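Local atomic coordinates of pectate lyase (Bacillus, PDB entry 3VMV), a protein that probably cleaves polygalacturonate as a secreted pectate lyase of polysaccharide lyase family 1, built as a right-handed parallel beta-helix. Residues 166-171 with 195-200. Numbering follows the deposited sequence.
Sequences TVSWNK and TYHHNY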
loop_
_atom_site.group_PDB
_atom_site.type_symbol
_atom_site.label_atom_id
_atom_site.label_comp_id
_atom_site.label_asym_id
_atom_site.label_seq_id
_atom_site.Cartn_x
_atom_site.Cartn_y
_atom_site.Cartn_z
ATOM N N THR A 166 3.078 -6.545 3.241
ATOM C CA THR A 166 2.369 -5.993 4.402
ATOM C C THR A 166 2.441 -4.490 4.376
ATOM O O THR A 166 3.529 -3.935 4.240
ATOM C CB THR A 166 2.957 -6.513 5.699
ATOM O OG1 THR A 166 2.657 -7.905 5.833
ATOM C CG2 THR A 166 2.339 -5.803 6.916
ATOM N N VAL A 167 1.284 -3.861 4.521
ATOM C CA VAL A 167 1.126 -2.423 4.522
ATOM C C VAL A 167 0.564 -2.096 5.906
ATOM O O VAL A 167 -0.600 -2.420 6.199
ATOM C CB VAL A 167 0.111 -2.049 3.455
ATOM C CG1 VAL A 167 -0.208 -0.538 3.445
ATOM C CG2 VAL A 167 0.656 -2.494 2.075
ATOM N N SER A 168 1.392 -1.483 6.727
ATOM C CA SER A 168 1.052 -1.300 8.140
ATOM C C SER A 168 1.358 0.087 8.652
ATOM O O SER A 168 2.366 0.693 8.307
ATOM C CB SER A 168 1.795 -2.360 8.970
ATOM O OG SER A 168 3.203 -2.270 8.820
ATOM N N TRP A 169 0.506 0.573 9.554
ATOM C CA TRP A 169 0.805 1.805 10.304
ATOM C C TRP A 169 0.997 3.055 9.446
ATOM O O TRP A 169 1.668 3.977 9.864
ATOM C CB TRP A 169 2.024 1.623 11.246
ATOM C CG TRP A 169 1.730 0.568 12.311
ATOM C CD1 TRP A 169 2.220 -0.721 12.361
ATOM C CD2 TRP A 169 0.934 0.757 13.501
ATOM N NE1 TRP A 169 1.768 -1.335 13.526
ATOM C CE2 TRP A 169 0.968 -0.466 14.220
ATOM C CE3 TRP A 169 0.188 1.831 14.011
ATOM C CZ2 TRP A 169 0.279 -0.647 15.446
ATOM C CZ3 TRP A 169 -0.482 1.654 15.245
ATOM C CH2 TRP A 169 -0.421 0.410 15.928
ATOM N N ASN A 170 0.407 3.077 8.249
ATOM C CA ASN A 170 0.577 4.233 7.383
ATOM C C ASN A 170 -0.614 5.137 7.453
ATOM O O ASN A 170 -1.697 4.719 7.880
ATOM C CB ASN A 170 0.698 3.782 5.914
ATOM C CG ASN A 170 1.825 2.782 5.691
ATOM O OD1 ASN A 170 2.997 3.163 5.677
ATOM N ND2 ASN A 170 1.469 1.506 5.431
ATOM N N LYS A 171 -0.449 6.374 7.010
ATOM C CA LYS A 171 -1.625 7.238 6.781
ATOM C C LYS A 171 -1.778 7.403 5.276
ATOM O O LYS A 171 -0.793 7.628 4.579
ATOM C CB LYS A 171 -1.429 8.604 7.403
ATOM C CG LYS A 171 -1.276 8.551 8.939
ATOM C CD LYS A 171 -1.227 9.986 9.501
ATOM C CE LYS A 171 -1.202 9.955 11.042
ATOM N NZ LYS A 171 -1.245 11.359 11.573
ATOM N N THR A 195 -1.452 -8.067 3.334
ATOM C CA THR A 195 -2.035 -7.692 4.623
ATOM C C THR A 195 -2.020 -6.177 4.734
ATOM O O THR A 195 -0.970 -5.550 4.508
ATOM C CB THR A 195 -1.125 -8.241 5.743
ATOM O OG1 THR A 195 -1.069 -9.664 5.645
ATOM C CG2 THR A 195 -1.643 -7.835 7.146
ATOM N N TYR A 196 -3.128 -5.606 5.194
ATOM C CA TYR A 196 -3.177 -4.210 5.586
ATOM C C TYR A 196 -3.609 -4.153 7.042
ATOM O O TYR A 196 -4.678 -4.650 7.379
ATOM C CB TYR A 196 -4.220 -3.449 4.772
ATOM C CG TYR A 196 -4.008 -3.416 3.282
ATOM C CD1 TYR A 196 -3.392 -2.342 2.672
ATOM C CD2 TYR A 196 -4.447 -4.453 2.477
ATOM C CE1 TYR A 196 -3.220 -2.327 1.277
ATOM C CE2 TYR A 196 -4.267 -4.427 1.079
ATOM C CZ TYR A 196 -3.658 -3.341 0.514
ATOM O OH TYR A 196 -3.480 -3.351 -0.870
ATOM N N HIS A 197 -2.806 -3.535 7.896
ATOM C CA HIS A 197 -3.232 -3.379 9.284
ATOM C C HIS A 197 -2.760 -2.095 9.903
ATOM O O HIS A 197 -1.696 -1.556 9.583
ATOM C CB HIS A 197 -2.828 -4.631 10.139
ATOM C CG HIS A 197 -1.380 -4.704 10.498
ATOM N ND1 HIS A 197 -0.874 -4.152 11.662
ATOM C CD2 HIS A 197 -0.324 -5.265 9.858
ATOM C CE1 HIS A 197 0.433 -4.382 11.714
ATOM N NE2 HIS A 197 0.789 -5.049 10.627
ATOM N N HIS A 198 -3.593 -1.561 10.793
ATOM C CA HIS A 198 -3.264 -0.339 11.535
ATOM C C HIS A 198 -2.980 0.865 10.672
ATOM O O HIS A 198 -2.211 1.725 11.048
ATOM C CB HIS A 198 -2.145 -0.597 12.551
ATOM C CG HIS A 198 -2.574 -1.479 13.680
ATOM N ND1 HIS A 198 -2.417 -2.852 13.660
ATOM C CD2 HIS A 198 -3.231 -1.186 14.827
ATOM C CE1 HIS A 198 -2.906 -3.356 14.784
ATOM N NE2 HIS A 198 -3.393 -2.367 15.512
ATOM N N ASN A 199 -3.622 0.931 9.516
ATOM C CA ASN A 199 -3.520 2.153 8.716
ATOM C C ASN A 199 -4.677 3.089 8.998
ATOM O O ASN A 199 -5.772 2.658 9.400
ATOM C CB ASN A 199 -3.556 1.820 7.209
ATOM C CG ASN A 199 -2.441 0.867 6.793
ATOM O OD1 ASN A 199 -1.279 1.247 6.682
ATOM N ND2 ASN A 199 -2.799 -0.428 6.602
ATOM N N TYR A 200 -4.446 4.356 8.692
ATOM C CA TYR A 200 -5.480 5.373 8.696
ATOM C C TYR A 200 -5.808 5.695 7.242
ATOM O O TYR A 200 -4.892 6.075 6.477
ATOM C CB TYR A 200 -4.886 6.619 9.324
ATOM C CG TYR A 200 -5.805 7.784 9.593
ATOM C CD1 TYR A 200 -7.067 7.611 10.177
ATOM C CD2 TYR A 200 -5.389 9.087 9.325
ATOM C CE1 TYR A 200 -7.871 8.703 10.466
ATOM C CE2 TYR A 200 -6.209 10.163 9.611
ATOM C CZ TYR A 200 -7.411 9.973 10.196
ATOM O OH TYR A 200 -8.245 11.048 10.513
#
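N199 OD1 is gripped twice by N170, through the backbone N at 2.9 Å and through ND2 at 3.0 Å, the two amide planes only 7° apart. This is the asparagine ladder of the pectate lyase parallel beta-helix, where successive coils turn a corner in register. N170 ND2 also bonds I134 O and N170 OD1 takes N137 N, while N221 reaches N199 N and Y196 O, so the ladder runs on into both adjoining coils. From the other end of the same amide, N199 ND2 donates to V167 O (3.0 Å), arriving from above the carbonyl plane, and H197 N grips that same oxygen. Parallel strand bonds flank the turn: V167 N to T195 O before it, Y200 N to N170 O after it. At the bend W169 and H198 both adopt left-handed backbone angles and lay their rings in an offset stack, centroids 4.2 Å apart. With CG anti to the carbonyl carbon in both (chi1 -63° and -69°), the side chains run alongside each other, and H198 CB sits over the centre of the indole benzo ring. Were W169 replaced by an alanine, the H198 ring would probably lose its stacking partner and a gap would open against helix 309-319, where the indole touches S315 and H319. H198 ND1 and H197 ND1 share a hydrogen bond of 2.8 Å, each lying in the plane of the other's ring, while S168 CB lies over a face of the H197 imidazole, 3.3 Å from NE2.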